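Putative fusidic acid resistance protein (Staphylococcus aureus, PDB 2YB5) mediates resistance to the antibiotic fusidic acid, probably by binding elongation factor G and helping to clear it from the ribosome. Local coordinates at residues Lys6-Lys11 with Tyr83-Glu88; Phe87-Ser92 with Ser119-Asn124. One frame throughout, in Å; residues are numbered along the deposited sequence.

Both contacts are built on the extended linker that leaves the N-terminal helices, and they share Phe87 and Glu88. Contact 1 is partly buried: the linker runs beside residues just ahead of helix 9-27, held by backbone hydrogen bonds and two bridging waters. Further along, contact 2 is more enclosed and has no hydrogen bond between its segments, only side-chain packing against apolar groups and backbone, with Phe87 and Ile89 lying against the approach to and start of strand 121-125 in the zinc-finger region. The two sites meet at Ser119, whose OG touches Val9 and lies 3.2 Å from Tyr10 N. Backbone bonding with bridging waters beside the helices gives way to side-chain packing beside the sheet.

Contact 1 of 2, residues Lys6-Lys11 with Tyr83-Glu88; sequences KIEVYK and YIQDFE
The carboxamide of Gln85 carries the side chain of Lys6 over one face, at its nitrogen end: Lys6 CD stands 3.2 Å from Gln85 NE2, well above the amide plane, and the two chains cross at about a right angle. Gln85 extends with CG anti to the backbone N, then bends at chi2 (73°), which turns a face of the amide up against the lysine chain. Beyond this crossing Lys6 reaches water 1, which accepts from Lys6 NZ and from Asp86 N and donates to Asp86 OD1 at 2.6 Å. The ammonium and carboxylate are therefore linked through water, while Asp86 pairs directly with Lys116.

Between the backbones, Ile7 and Ile84 form a single parallel beta bridge, joining the entry to the first helix of the N-terminal helical domain, the part matching the EF-G-binding-protein family, to the linker that leaves its last. Gln85 N donates to Ile7 O at 2.8 Å, nearly straight (163° at the hydrogen); Ile7 N donates to Tyr83 O, whose position is less certain. On the buried side, Val9 CG2 meets Ile84 CG2 at 3.6 Å, and Phe12 touches both Ile7 and Ile84. Glu8 is the N-cap residue of helix 9-27. There water 2 accepts from Val9 N, the first amide of the helix, and donates to Glu8 OE1 at 2.8 Å and to Gln85 O at 2.6 Å.

Contact 2 of 2, residues Phe87-Ser92 with Ser119-Asn124; sequences FEIPSS and SYLGWN
Phe87 presses the far end of its ring against the backbone running from Ser119 into Leu121, and this is the tight part of the contact. Ser119 O sits at the ring edge, near its plane, 3.4 Å from Phe87 CE1. Next along the chain, Tyr120 CA and Leu121 N approach the ring obliquely, with Phe87 CZ 3.8 Å from Leu121 N. With chi1 at -176° the Phe87 ring is swung clear of its own backbone N and across to the other segment. Leu121 answers with CB, 3.9 Å from Phe87 CE2, the two side chains crossing near a right angle.

Its CD2 branch then meets Ile89 CG2 at 3.8 Å, again almost perpendicular, while Ile89 CG1 touches the edge of the Phe87 ring in its plane. Ile113 and Phe195 add to the apolar surroundings of Leu121.

The outer side is looser. Glu88 is exposed, with a long, weak ion pair to Lys136, and the chain then draws away through Ser91, the N-cap residue of helix 92-98.

Tyr120 turns away from the linker toward the zinc ion and touches Cys197, one of its four cysteine ligands; Leu121 pairs through its backbone with Val134. Phe87 and Ile89 pack against the start of an outermost strand of the antiparallel sheet in the zinc-binding domain, which belongs to the treble-clef zinc-finger family.

Contact 1 of 2, residues Lys6-Lys11 with Tyr83-Glu88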
loop_
_atom_site.group_PDB
_atom_site.type_symbol
_atom_site.label_atom_id
_atom_site.label_comp_id
_atom_site.label_asym_id
_atom_site.label_seq_id
_atom_site.Cartn_x
_atom_site.Cartn_y
_atom_site.Cartn_z
ATOM N N LYS A 6 -4.982 -8.083 14.172
ATOM C CA LYS A 6 -4.012 -7.850 13.097
ATOM C C LYS A 6 -4.300 -6.549 12.350
ATOM O O LYS A 6 -5.372 -5.967 12.491
ATOM C CB LYS A 6 -3.952 -9.035 12.123
ATOM C CG LYS A 6 -5.189 -9.880 12.040
ATOM C CD LYS A 6 -5.023 -10.957 10.976
ATOM C CE LYS A 6 -4.052 -12.065 11.403
ATOM N NZ LYS A 6 -4.069 -13.183 10.409
ATOM N N ILE A 7 -3.333 -6.101 11.559
ATOM C CA ILE A 7 -3.393 -4.776 10.932
ATOM C C ILE A 7 -3.424 -4.867 9.418
ATOM O O ILE A 7 -3.035 -5.875 8.834
ATOM C CB ILE A 7 -2.188 -3.882 11.356
ATOM C CG1 ILE A 7 -0.850 -4.536 10.987
ATOM C CG2 ILE A 7 -2.244 -3.595 12.850
ATOM C CD1 ILE A 7 0.296 -3.561 10.895
ATOM N N GLU A 8 -3.865 -3.788 8.782
ATOM C CA GLU A 8 -3.906 -3.730 7.325
ATOM C C GLU A 8 -2.499 -3.598 6.746
ATOM O O GLU A 8 -1.580 -3.113 7.412
ATOM C CB GLU A 8 -4.794 -2.574 6.869
ATOM C CG GLU A 8 -6.242 -2.658 7.374
ATOM C CD GLU A 8 -6.951 -3.940 6.961
ATOM O OE1 GLU A 8 -6.700 -4.442 5.840
ATOM O OE2 GLU A 8 -7.773 -4.446 7.758
ATOM N N VAL A 9 -2.332 -4.075 5.520
ATOM C CA VAL A 9 -1.062 -3.972 4.799
ATOM C C VAL A 9 -0.567 -2.518 4.726
ATOM O O VAL A 9 0.625 -2.248 4.928
ATOM C CB VAL A 9 -1.194 -4.564 3.358
ATOM C CG1 VAL A 9 -0.028 -4.154 2.480
ATOM C CG2 VAL A 9 -1.312 -6.091 3.412
ATOM N N TYR A 10 -1.471 -1.584 4.433
ATOM C CA TYR A 10 -1.079 -0.164 4.378
ATOM C C TYR A 10 -0.591 0.396 5.736
ATOM O O TYR A 10 0.294 1.239 5.768
ATOM C CB TYR A 10 -2.182 0.704 3.774
ATOM C CG TYR A 10 -3.468 0.790 4.556
ATOM C CD1 TYR A 10 -3.643 1.751 5.551
ATOM C CD2 TYR A 10 -4.533 -0.056 4.268
ATOM C CE1 TYR A 10 -4.834 1.847 6.259
ATOM C CE2 TYR A 10 -5.721 0.028 4.967
ATOM C CZ TYR A 10 -5.869 0.979 5.955
ATOM O OH TYR A 10 -7.059 1.054 6.635
ATOM N N LYS A 11 -1.135 -0.103 6.847
ATOM C CA LYS A 11 -0.644 0.278 8.181
ATOM C C LYS A 11 0.757 -0.248 8.432
ATOM O O LYS A 11 1.559 0.422 9.092
ATOM C CB LYS A 11 -1.580 -0.196 9.301
ATOM C CG LYS A 11 -2.915 0.546 9.357
ATOM C CD LYS A 11 -2.761 1.933 9.978
ATOM C CE LYS A 11 -4.073 2.720 10.012
ATOM N NZ LYS A 11 -3.917 4.006 10.789
ATOM N N TYR A 83 1.522 -10.372 11.989
ATOM C CA TYR A 83 0.314 -9.653 12.407
ATOM C C TYR A 83 -0.426 -8.961 11.250
ATOM O O TYR A 83 -1.407 -8.262 11.492
ATOM C CB TYR A 83 0.645 -8.616 13.499
ATOM C CG TYR A 83 1.233 -9.176 14.791
ATOM C CD1 TYR A 83 0.874 -10.435 15.269
ATOM C CD2 TYR A 83 2.127 -8.423 15.551
ATOM C CE1 TYR A 83 1.408 -10.936 16.455
ATOM C CE2 TYR A 83 2.664 -8.917 16.742
ATOM C CZ TYR A 83 2.299 -10.173 17.185
ATOM O OH TYR A 83 2.825 -10.672 18.361
ATOM N N ILE A 84 0.032 -9.143 10.009
ATOM C CA ILE A 84 -0.590 -8.488 8.850
ATOM C C ILE A 84 -1.809 -9.262 8.352
ATOM O O ILE A 84 -1.707 -10.447 8.018
ATOM C CB ILE A 84 0.385 -8.365 7.652
ATOM C CG1 ILE A 84 1.627 -7.556 8.027
ATOM C CG2 ILE A 84 -0.315 -7.728 6.459
ATOM C CD1 ILE A 84 2.678 -7.491 6.916
ATOM N N GLN A 85 -2.947 -8.573 8.275
ATOM C CA GLN A 85 -4.164 -9.108 7.650
ATOM C C GLN A 85 -3.984 -9.231 6.136
ATOM O O GLN A 85 -3.895 -8.216 5.433
ATOM C CB GLN A 85 -5.348 -8.180 7.955
ATOM C CG GLN A 85 -6.680 -8.586 7.345
ATOM C CD GLN A 85 -7.304 -9.786 8.019
ATOM O OE1 GLN A 85 -7.674 -10.752 7.353
ATOM N NE2 GLN A 85 -7.433 -9.736 9.345
ATOM N N ASP A 86 -3.938 -10.462 5.635
ATOM C CA ASP A 86 -3.759 -10.704 4.198
ATOM C C ASP A 86 -4.883 -10.116 3.358
ATOM O O ASP A 86 -6.037 -10.035 3.780
ATOM C CB ASP A 86 -3.682 -12.203 3.888
ATOM C CG ASP A 86 -2.426 -12.838 4.404
ATOM O OD1 ASP A 86 -2.356 -13.099 5.619
ATOM O OD2 ASP A 86 -1.517 -13.093 3.588
ATOM N N PHE A 87 -4.516 -9.703 2.152
ATOM C CA PHE A 87 -5.476 -9.274 1.150
ATOM C C PHE A 87 -6.214 -10.515 0.655
ATOM O O PHE A 87 -5.581 -11.489 0.267
ATOM C CB PHE A 87 -4.732 -8.608 -0.003
ATOM C CG PHE A 87 -5.623 -8.042 -1.059
ATOM C CD1 PHE A 87 -6.077 -6.741 -0.967
ATOM C CD2 PHE A 87 -6.006 -8.811 -2.152
ATOM C CE1 PHE A 87 -6.889 -6.196 -1.948
ATOM C CE2 PHE A 87 -6.822 -8.287 -3.129
ATOM C CZ PHE A 87 -7.266 -6.971 -3.028
ATOM N N GLU A 88 -7.542 -10.475 0.699
ATOM C CA GLU A 88 -8.381 -11.534 0.124
ATOM C C GLU A 88 -8.634 -11.231 -1.347
ATOM O O GLU A 88 -9.079 -10.131 -1.702
ATOM C CB GLU A 88 -9.702 -11.659 0.883
ATOM C CG GLU A 88 -9.488 -11.996 2.360
ATOM C CD GLU A 88 -10.778 -12.172 3.135
ATOM O OE1 GLU A 88 -11.872 -11.965 2.558
ATOM O OE2 GLU A 88 -10.691 -12.518 4.332
HETATM O O HOH W 1 -4.331 -12.696 7.250
HETATM O O HOH W 2 -4.522 -5.840 4.679
#

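Contact 2 of 2, residues Phe87-Ser92 with Ser119-Asn124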
loop_
_atom_site.group_PDB
_atom_site.type_symbol
_atom_site.label_atom_id
_atom_site.label_comp_id
_atom_site.label_asym_id
_atom_site.label_seq_id
_atom_site.Cartn_x
_atom_site.Cartn_y
_atom_site.Cartn_z
ATOM N N PHE A 87 -4.516 -9.703 2.152
ATOM C CA PHE A 87 -5.476 -9.274 1.150
ATOM C C PHE A 87 -6.214 -10.515 0.655
ATOM O O PHE A 87 -5.581 -11.489 0.267
ATOM C CB PHE A 87 -4.732 -8.608 -0.003
ATOM C CG PHE A 87 -5.623 -8.042 -1.059
ATOM C CD1 PHE A 87 -6.077 -6.741 -0.967
ATOM C CD2 PHE A 87 -6.006 -8.811 -2.152
ATOM C CE1 PHE A 87 -6.889 -6.196 -1.948
ATOM C CE2 PHE A 87 -6.822 -8.287 -3.129
ATOM C CZ PHE A 87 -7.266 -6.971 -3.028
ATOM N N GLU A 88 -7.542 -10.475 0.699
ATOM C CA GLU A 88 -8.381 -11.534 0.124
ATOM C C GLU A 88 -8.634 -11.231 -1.347
ATOM O O GLU A 88 -9.079 -10.131 -1.702
ATOM C CB GLU A 88 -9.702 -11.659 0.883
ATOM C CG GLU A 88 -9.488 -11.996 2.360
ATOM C CD GLU A 88 -10.778 -12.172 3.135
ATOM O OE1 GLU A 88 -11.872 -11.965 2.558
ATOM O OE2 GLU A 88 -10.691 -12.518 4.332
ATOM N N ILE A 89 -8.293 -12.188 -2.194
ATOM C CA ILE A 89 -8.449 -12.035 -3.616
ATOM C C ILE A 89 -9.774 -12.698 -3.985
ATOM O O ILE A 89 -10.003 -13.849 -3.621
ATOM C CB ILE A 89 -7.314 -12.724 -4.398
ATOM C CG1 ILE A 89 -5.945 -12.203 -3.952
ATOM C CG2 ILE A 89 -7.506 -12.494 -5.881
ATOM C CD1 ILE A 89 -4.792 -12.675 -4.846
ATOM N N PRO A 90 -10.650 -11.977 -4.693
ATOM C CA PRO A 90 -11.945 -12.544 -5.057
ATOM C C PRO A 90 -11.841 -13.884 -5.799
ATOM O O PRO A 90 -10.866 -14.125 -6.499
ATOM C CB PRO A 90 -12.536 -11.500 -6.001
ATOM C CG PRO A 90 -11.847 -10.260 -5.705
ATOM C CD PRO A 90 -10.487 -10.602 -5.189
ATOM N N SER A 91 -12.866 -14.712 -5.680
ATOM C CA SER A 91 -12.986 -15.931 -6.495
ATOM C C SER A 91 -13.147 -15.566 -7.972
ATOM O O SER A 91 -13.319 -14.380 -8.308
ATOM C CB SER A 91 -14.181 -16.732 -6.040
ATOM O OG SER A 91 -15.372 -16.101 -6.466
ATOM N N SER A 92 -13.113 -16.564 -8.856
ATOM C CA SER A 92 -13.287 -16.310 -10.310
ATOM C C SER A 92 -14.659 -15.705 -10.616
ATOM O O SER A 92 -14.767 -14.723 -11.366
ATOM C CB SER A 92 -13.083 -17.592 -11.141
ATOM O OG SER A 92 -14.023 -18.608 -10.813
ATOM N N SER A 119 -2.434 -3.700 -0.645
ATOM C CA SER A 119 -3.658 -3.104 -0.156
ATOM C C SER A 119 -4.690 -3.117 -1.273
ATOM O O SER A 119 -5.890 -3.094 -1.026
ATOM C CB SER A 119 -3.404 -1.672 0.288
ATOM O OG SER A 119 -2.560 -1.657 1.427
ATOM N N TYR A 120 -4.220 -3.114 -2.510
ATOM C CA TYR A 120 -5.110 -3.300 -3.641
ATOM C C TYR A 120 -4.454 -4.156 -4.718
ATOM O O TYR A 120 -3.231 -4.161 -4.863
ATOM C CB TYR A 120 -5.542 -1.945 -4.206
ATOM C CG TYR A 120 -4.524 -1.208 -5.024
ATOM C CD1 TYR A 120 -4.391 -1.444 -6.384
ATOM C CD2 TYR A 120 -3.719 -0.217 -4.441
ATOM C CE1 TYR A 120 -3.454 -0.738 -7.145
ATOM C CE2 TYR A 120 -2.796 0.471 -5.178
ATOM C CZ TYR A 120 -2.675 0.224 -6.535
ATOM O OH TYR A 120 -1.758 0.934 -7.273
ATOM N N LEU A 121 -5.275 -4.854 -5.480
ATOM C CA LEU A 121 -4.778 -5.735 -6.532
ATOM C C LEU A 121 -4.865 -5.047 -7.886
ATOM O O LEU A 121 -5.971 -4.837 -8.419
ATOM C CB LEU A 121 -5.578 -7.037 -6.552
ATOM C CG LEU A 121 -5.090 -8.078 -7.558
ATOM C CD1 LEU A 121 -3.585 -8.333 -7.385
ATOM C CD2 LEU A 121 -5.903 -9.350 -7.383
ATOM N N GLY A 122 -3.701 -4.712 -8.444
ATOM C CA GLY A 122 -3.633 -4.026 -9.716
ATOM C C GLY A 122 -2.838 -4.846 -10.700
ATOM O O GLY A 122 -1.696 -5.219 -10.413
ATOM N N TRP A 123 -3.433 -5.131 -11.852
ATOM C CA TRP A 123 -2.762 -5.928 -12.882
ATOM C C TRP A 123 -3.103 -5.463 -14.273
ATOM O O TRP A 123 -4.202 -4.952 -14.526
ATOM C CB TRP A 123 -3.083 -7.422 -12.754
ATOM C CG TRP A 123 -4.486 -7.868 -13.177
ATOM C CD1 TRP A 123 -4.834 -8.508 -14.342
ATOM C CD2 TRP A 123 -5.693 -7.767 -12.407
ATOM N NE1 TRP A 123 -6.179 -8.799 -14.341
ATOM C CE2 TRP A 123 -6.729 -8.354 -13.167
ATOM C CE3 TRP A 123 -6.003 -7.225 -11.152
ATOM C CZ2 TRP A 123 -8.049 -8.396 -12.723
ATOM C CZ3 TRP A 123 -7.314 -7.295 -10.702
ATOM C CH2 TRP A 123 -8.318 -7.860 -11.490
ATOM N N ASN A 124 -2.153 -5.669 -15.177
ATOM C CA ASN A 124 -2.251 -5.134 -16.518
ATOM C C ASN A 124 -2.641 -6.214 -17.524
ATOM O O ASN A 124 -2.226 -7.375 -17.415
ATOM C CB ASN A 124 -0.932 -4.443 -16.911
ATOM C CG ASN A 124 -0.591 -3.257 -16.008
ATOM O OD1 ASN A 124 -1.468 -2.680 -15.345
ATOM N ND2 ASN A 124 0.690 -2.890 -15.968
#